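PDB 4XFK: putative branched chain amino acid ABC transporter, periplasmic amino acid-binding protein from Brucella ovis, which probably serves as the periplasmic substrate-binding component of an ABC-type amino-acid transport system, delivering branched-chain and related small amino acids. Local coordinates for residues S161-Y166 with V170-T175; T191-N196 with T218-N223. The protein carries 1 engineered substitution. One frame throughout, in Å; residues are numbered along the deposited sequence.

Interaction 1 (S161-Y166 with V170-T175); sequences SINQNY and VDVENT. With ACT (acetate ion), chain B.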
loop_
_atom_site.group_PDB
_atom_site.type_symbol
_atom_site.label_atom_id
_atom_site.label_comp_id
_atom_site.label_asym_id
_atom_site.label_seq_id
_atom_site.Cartn_x
_atom_site.Cartn_y
_atom_site.Cartn_z
ATOM N N SER A 161 1.790 17.071 12.243
ATOM C CA SER A 161 2.286 15.864 11.581
ATOM C C SER A 161 2.845 14.914 12.632
ATOM O O SER A 161 3.729 15.292 13.389
ATOM C CB SER A 161 3.381 16.230 10.574
ATOM O OG SER A 161 4.008 15.076 10.038
ATOM N N ILE A 162 2.328 13.690 12.689
ATOM C CA ILE A 162 2.862 12.693 13.615
ATOM C C ILE A 162 3.115 11.385 12.863
ATOM O O ILE A 162 2.211 10.841 12.240
ATOM C CB ILE A 162 1.953 12.495 14.863
ATOM C CG1 ILE A 162 2.577 11.476 15.826
ATOM C CG2 ILE A 162 0.526 12.111 14.462
ATOM C CD1 ILE A 162 1.942 11.463 17.202
ATOM N N ASN A 163 4.354 10.901 12.901
ATOM C CA ASN A 163 4.742 9.720 12.137
ATOM C C ASN A 163 5.784 8.875 12.837
ATOM O O ASN A 163 6.412 9.310 13.803
ATOM C CB ASN A 163 5.244 10.101 10.737
ATOM C CG ASN A 163 4.180 10.790 9.909
ATOM O OD1 ASN A 163 3.297 10.141 9.358
ATOM N ND2 ASN A 163 4.251 12.111 9.831
ATOM N N GLN A 164 5.937 7.655 12.330
ATOM C CA GLN A 164 6.899 6.681 12.819
ATOM C C GLN A 164 8.303 6.998 12.314
ATOM O O GLN A 164 8.491 7.353 11.149
ATOM C CB GLN A 164 6.487 5.289 12.337
ATOM C CG GLN A 164 5.122 4.830 12.859
ATOM C CD GLN A 164 4.497 3.752 12.002
ATOM O OE1 GLN A 164 4.085 2.694 12.502
ATOM N NE2 GLN A 164 4.400 4.018 10.714
ATOM N N ASN A 165 9.294 6.843 13.187
ATOM C CA ASN A 165 10.660 7.180 12.816
ATOM C C ASN A 165 11.360 6.041 12.068
ATOM O O ASN A 165 12.226 5.347 12.617
ATOM C CB ASN A 165 11.467 7.625 14.038
ATOM C CG ASN A 165 12.597 8.566 13.668
ATOM O OD1 ASN A 165 13.099 8.534 12.541
ATOM N ND2 ASN A 165 13.001 9.415 14.611
ATOM N N TYR A 166 10.948 5.850 10.817
ATOM C CA TYR A 166 11.661 5.020 9.844
ATOM C C TYR A 166 11.372 5.603 8.468
ATOM O O TYR A 166 10.670 6.614 8.368
ATOM C CB TYR A 166 11.301 3.526 9.940
ATOM C CG TYR A 166 9.941 3.081 9.432
ATOM C CD1 TYR A 166 8.768 3.447 10.084
ATOM C CD2 TYR A 166 9.841 2.229 8.331
ATOM C CE1 TYR A 166 7.529 2.999 9.643
ATOM C CE2 TYR A 166 8.613 1.781 7.878
ATOM C CZ TYR A 166 7.457 2.167 8.536
ATOM O OH TYR A 166 6.225 1.721 8.107
ATOM N N VAL A 170 9.231 9.219 7.873
ATOM C CA VAL A 170 10.032 10.368 7.488
ATOM C C VAL A 170 9.546 10.910 6.143
ATOM O O VAL A 170 9.409 12.120 5.976
ATOM C CB VAL A 170 11.517 9.976 7.445
ATOM C CG1 VAL A 170 12.362 11.057 6.769
ATOM C CG2 VAL A 170 12.010 9.704 8.861
ATOM N N ASP A 171 9.259 10.014 5.198
ATOM C CA ASP A 171 8.754 10.451 3.901
ATOM C C ASP A 171 7.393 11.137 4.018
ATOM O O ASP A 171 7.120 12.112 3.305
ATOM C CB ASP A 171 8.634 9.274 2.929
ATOM C CG ASP A 171 9.971 8.781 2.413
ATOM O OD1 ASP A 171 10.975 9.512 2.498
ATOM O OD2 ASP A 171 10.005 7.650 1.891
ATOM N N VAL A 172 6.528 10.632 4.898
ATOM C CA VAL A 172 5.241 11.286 5.103
ATOM C C VAL A 172 5.445 12.696 5.659
ATOM O O VAL A 172 4.876 13.662 5.143
ATOM C CB VAL A 172 4.294 10.472 6.028
ATOM C CG1 VAL A 172 3.035 11.284 6.337
ATOM C CG2 VAL A 172 3.933 9.135 5.381
ATOM N N GLU A 173 6.247 12.816 6.708
ATOM C CA GLU A 173 6.514 14.137 7.260
ATOM C C GLU A 173 7.067 15.088 6.201
ATOM O O GLU A 173 6.606 16.226 6.072
ATOM C CB GLU A 173 7.489 14.066 8.432
ATOM C CG GLU A 173 7.735 15.441 9.056
ATOM C CD GLU A 173 8.738 15.417 10.185
ATOM O OE1 GLU A 173 8.377 14.981 11.294
ATOM O OE2 GLU A 173 9.886 15.859 9.966
ATOM N N ASN A 174 8.059 14.630 5.440
ATOM C CA ASN A 174 8.677 15.486 4.432
ATOM C C ASN A 174 7.668 15.897 3.358
ATOM O O ASN A 174 7.664 17.033 2.898
ATOM C CB ASN A 174 9.899 14.807 3.804
ATOM C CG ASN A 174 11.077 14.711 4.762
ATOM O OD1 ASN A 174 11.154 15.444 5.748
ATOM N ND2 ASN A 174 12.010 13.814 4.463
ATOM N N THR A 175 6.799 14.968 2.978
ATOM C CA THR A 175 5.750 15.238 1.997
ATOM C C THR A 175 4.740 16.262 2.512
ATOM O O THR A 175 4.416 17.230 1.825
ATOM C CB THR A 175 5.008 13.943 1.634
ATOM O OG1 THR A 175 5.922 13.015 1.040
ATOM C CG2 THR A 175 3.876 14.227 0.661
HETATM C C ACT B . 5.321 1.059 4.910
HETATM O O ACT B . 6.286 0.800 5.665
HETATM O OXT ACT B . 5.545 1.013 3.678
HETATM C CH3 ACT B . 3.975 1.399 5.467
HETATM O O HOH W 1 5.987 13.891 11.555
#
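Asn-163 lays the oxygen end of its amide over one branch of Val-172, OD1 lying 3.2 Å from CG1, and the two side chains cross at about a right angle. The polar need of that oxygen is met by the backbone N of Gly-219, so the valine methyl packs beside a hydrogen-bonded carbonyl. Chi1 of -62° puts CG of Asn-163 anti to the carbonyl carbon, and chi2 of -79° turns ND2 toward Glu-173. There ND2 donates to a water at 3.0 Å, and the same water lies 2.6 Å from Glu-173 OE1, to which it can donate; the glutamate reaches it by running extended through CB and CG before the carboxylate turns. Ser-161 lies alongside this stem, its OG 3.9 Å from Glu-173 CG.

At the other end, Val-170 N bonds to Tyr-166 O over 3.0 Å, almost straight at the hydrogen (175°). This joins the N-cap residue to the first turn of the helix. Tyr-166 leaves the backbone directed away from the helix, and its OH donates to an oxygen of an acetate ion, probably from the crystallisation liquor, at 2.6 Å, while accepting from Trp-221 NE1.

Residues 161-164 and 170-175 run nearly antiparallel, as parts of strand 158-164 and helix 167-184, the first two elements of a beta-alpha-beta unit completed by strand 186-193; Phe-142 of helix 138-152 packs against Val-172.

Interaction 2 (T191-N196 with T218-N223); sequences TLHEVN and TGNWSN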
loop_
_atom_site.group_PDB
_atom_site.type_symbol
_atom_site.label_atom_id
_atom_site.label_comp_id
_atom_site.label_asym_id
_atom_site.label_seq_id
_atom_site.Cartn_x
_atom_site.Cartn_y
_atom_site.Cartn_z
ATOM N N THR A 191 6.118 15.538 14.938
ATOM C CA THR A 191 6.732 14.530 15.787
ATOM C C THR A 191 7.063 13.288 14.977
ATOM O O THR A 191 6.251 12.836 14.169
ATOM C CB THR A 191 5.740 14.068 16.874
ATOM O OG1 THR A 191 5.536 15.127 17.811
ATOM C CG2 THR A 191 6.242 12.817 17.603
ATOM N N LEU A 192 8.253 12.743 15.201
ATOM C CA LEU A 192 8.575 11.383 14.800
ATOM C C LEU A 192 8.806 10.579 16.069
ATOM O O LEU A 192 9.567 10.999 16.946
ATOM C CB LEU A 192 9.842 11.349 13.958
ATOM C CG LEU A 192 9.814 11.971 12.567
ATOM C CD1 LEU A 192 11.207 11.889 11.964
ATOM C CD2 LEU A 192 8.808 11.267 11.676
ATOM N N HIS A 193 8.175 9.417 16.163
ATOM C CA HIS A 193 8.277 8.614 17.370
ATOM C C HIS A 193 8.765 7.201 17.071
ATOM O O HIS A 193 8.801 6.766 15.918
ATOM C CB HIS A 193 6.936 8.588 18.117
ATOM C CG HIS A 193 5.794 8.068 17.297
ATOM N ND1 HIS A 193 5.653 6.733 16.976
ATOM C CD2 HIS A 193 4.737 8.702 16.730
ATOM C CE1 HIS A 193 4.559 6.571 16.252
ATOM N NE2 HIS A 193 3.986 7.749 16.084
ATOM N N GLU A 194 9.153 6.497 18.125
ATOM C CA GLU A 194 9.597 5.120 18.013
ATOM C C GLU A 194 8.533 4.272 17.330
ATOM O O GLU A 194 7.333 4.537 17.456
ATOM C CB GLU A 194 9.925 4.553 19.395
ATOM N N VAL A 195 8.983 3.255 16.608
ATOM C CA VAL A 195 8.095 2.446 15.789
ATOM C C VAL A 195 7.577 1.230 16.545
ATOM O O VAL A 195 8.355 0.413 17.042
ATOM C CB VAL A 195 8.808 1.971 14.507
ATOM C CG1 VAL A 195 7.827 1.287 13.570
ATOM C CG2 VAL A 195 9.486 3.150 13.814
ATOM N N ASN A 196 6.254 1.126 16.628
ATOM C CA ASN A 196 5.590 -0.057 17.176
ATOM C C ASN A 196 6.059 -0.434 18.587
ATOM O O ASN A 196 6.287 -1.606 18.887
ATOM C CB ASN A 196 5.753 -1.249 16.227
ATOM C CG ASN A 196 4.779 -2.368 16.527
ATOM O OD1 ASN A 196 3.632 -2.123 16.894
ATOM N ND2 ASN A 196 5.240 -3.604 16.394
ATOM N N THR A 218 -1.028 11.757 9.447
ATOM C CA THR A 218 -0.230 10.640 9.932
ATOM C C THR A 218 -0.261 9.456 8.984
ATOM O O THR A 218 -1.322 9.077 8.475
ATOM C CB THR A 218 -0.658 10.187 11.362
ATOM O OG1 THR A 218 0.176 9.097 11.772
ATOM C CG2 THR A 218 -2.116 9.746 11.416
ATOM N N GLY A 219 0.917 8.872 8.773
ATOM C CA GLY A 219 1.053 7.609 8.059
ATOM C C GLY A 219 1.107 6.402 8.983
ATOM O O GLY A 219 1.482 5.319 8.554
ATOM N N ASN A 220 0.737 6.572 10.249
ATOM C CA ASN A 220 0.818 5.472 11.208
ATOM C C ASN A 220 -0.107 4.317 10.834
ATOM O O ASN A 220 -1.108 4.500 10.135
ATOM C CB ASN A 220 0.506 5.957 12.627
ATOM C CG ASN A 220 1.618 6.803 13.216
ATOM O OD1 ASN A 220 2.546 7.215 12.518
ATOM N ND2 ASN A 220 1.532 7.052 14.516
ATOM N N TRP A 221 0.248 3.128 11.302
ATOM C CA TRP A 221 -0.540 1.933 11.068
ATOM C C TRP A 221 -0.247 0.956 12.190
ATOM O O TRP A 221 0.603 1.222 13.049
ATOM C CB TRP A 221 -0.201 1.314 9.705
ATOM C CG TRP A 221 1.260 1.034 9.486
ATOM C CD1 TRP A 221 2.235 1.952 9.208
ATOM C CD2 TRP A 221 1.905 -0.246 9.494
ATOM N NE1 TRP A 221 3.443 1.320 9.053
ATOM C CE2 TRP A 221 3.269 -0.027 9.223
ATOM C CE3 TRP A 221 1.459 -1.559 9.700
ATOM C CZ2 TRP A 221 4.194 -1.068 9.152
ATOM C CZ3 TRP A 221 2.384 -2.593 9.635
ATOM C CH2 TRP A 221 3.734 -2.341 9.360
ATOM N N SER A 222 -0.954 -0.170 12.193
ATOM C CA SER A 222 -0.867 -1.129 13.296
ATOM C C SER A 222 -1.141 -0.403 14.621
ATOM O O SER A 222 -1.941 0.538 14.669
ATOM C CB SER A 222 0.499 -1.842 13.297
ATOM O OG SER A 222 0.531 -2.914 14.229
ATOM N N ASN A 223 -0.482 -0.823 15.695
ATOM C CA ASN A 223 -0.707 -0.211 17.003
ATOM C C ASN A 223 -0.436 1.289 17.047
ATOM O O ASN A 223 -1.073 2.012 17.809
ATOM C CB ASN A 223 0.123 -0.935 18.062
ATOM C CG ASN A 223 -0.184 -2.400 18.107
ATOM O OD1 ASN A 223 0.697 -3.245 17.921
ATOM N ND2 ASN A 223 -1.451 -2.718 18.321
HETATM O O HOH W 2 2.612 0.023 15.260
#
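The imidazole of His-193 meets the amide of Asn-220 at its edge, with the two planes perpendicular. ND2 of Asn-220 donates to NE2 at 3.0 Å, lying within 2° of the ring plane, although the bond is bent at the hydrogen (151°) and the histidine nitrogen is tilted out of the amide plane. Across the same ring ND1 donates to Glu-194 O at 2.8 Å, again from within the ring plane. With both nitrogens engaged, the ring is held against rotation, and the pattern is consistent with a neutral imidazole protonated at ND1. Phe-201 adds an edge-to-face ring contact.

Chi1 of 58° places CG of His-193 between the backbone N and the carbonyl carbon, which carries the ring toward Asn-220. Asn-220 ND2 is shared, for it also bonds to Asp-224 O in helix 223-235. The backbone N of Asn-220 donates to Thr-218 OG1 at 3.0 Å, an ST turn that shapes the chain as it leaves strand 215-218.

Farther along, the amides of Asn-196 and Asn-223 come together nearly coplanar. A water lies 2.9 Å from Asn-196 OD1 and 3.2 Å from Trp-221 O, placed to donate to either; Asn-196 ND2 turns to Gln-24 OE1.

The contact lies at the C-terminal ends of strands 186-193 and 215-218, in the parallel part of a mixed sheet, where the lobes of periplasmic binding proteins present the loops lining their ligand cleft.

How the interactions relate
Interactions 1 and 2 lie side by side, their centres about 9 Å apart, and strand 158-164 lies between strands 186-193 and 215-218, which lead into the segments of interaction 2. Segment 161-166 bonds to both sides: Asn-163 OD1 probably accepts from Gly-219 N at 2.8 Å, and Asn-165 N probably donates to His-193 O, also at 2.8 Å. Helix 167-184 of interaction 1 leads directly into strand 186-193. A bound sodium ion lies about 7 Å from the side chain of Tyr-166, and a bound sodium ion about 10 Å from that of Ser-222. The acetate also bonds to Ser-88 OG and Glu-118 N, and may mark where an amino acid's carboxylate would bind.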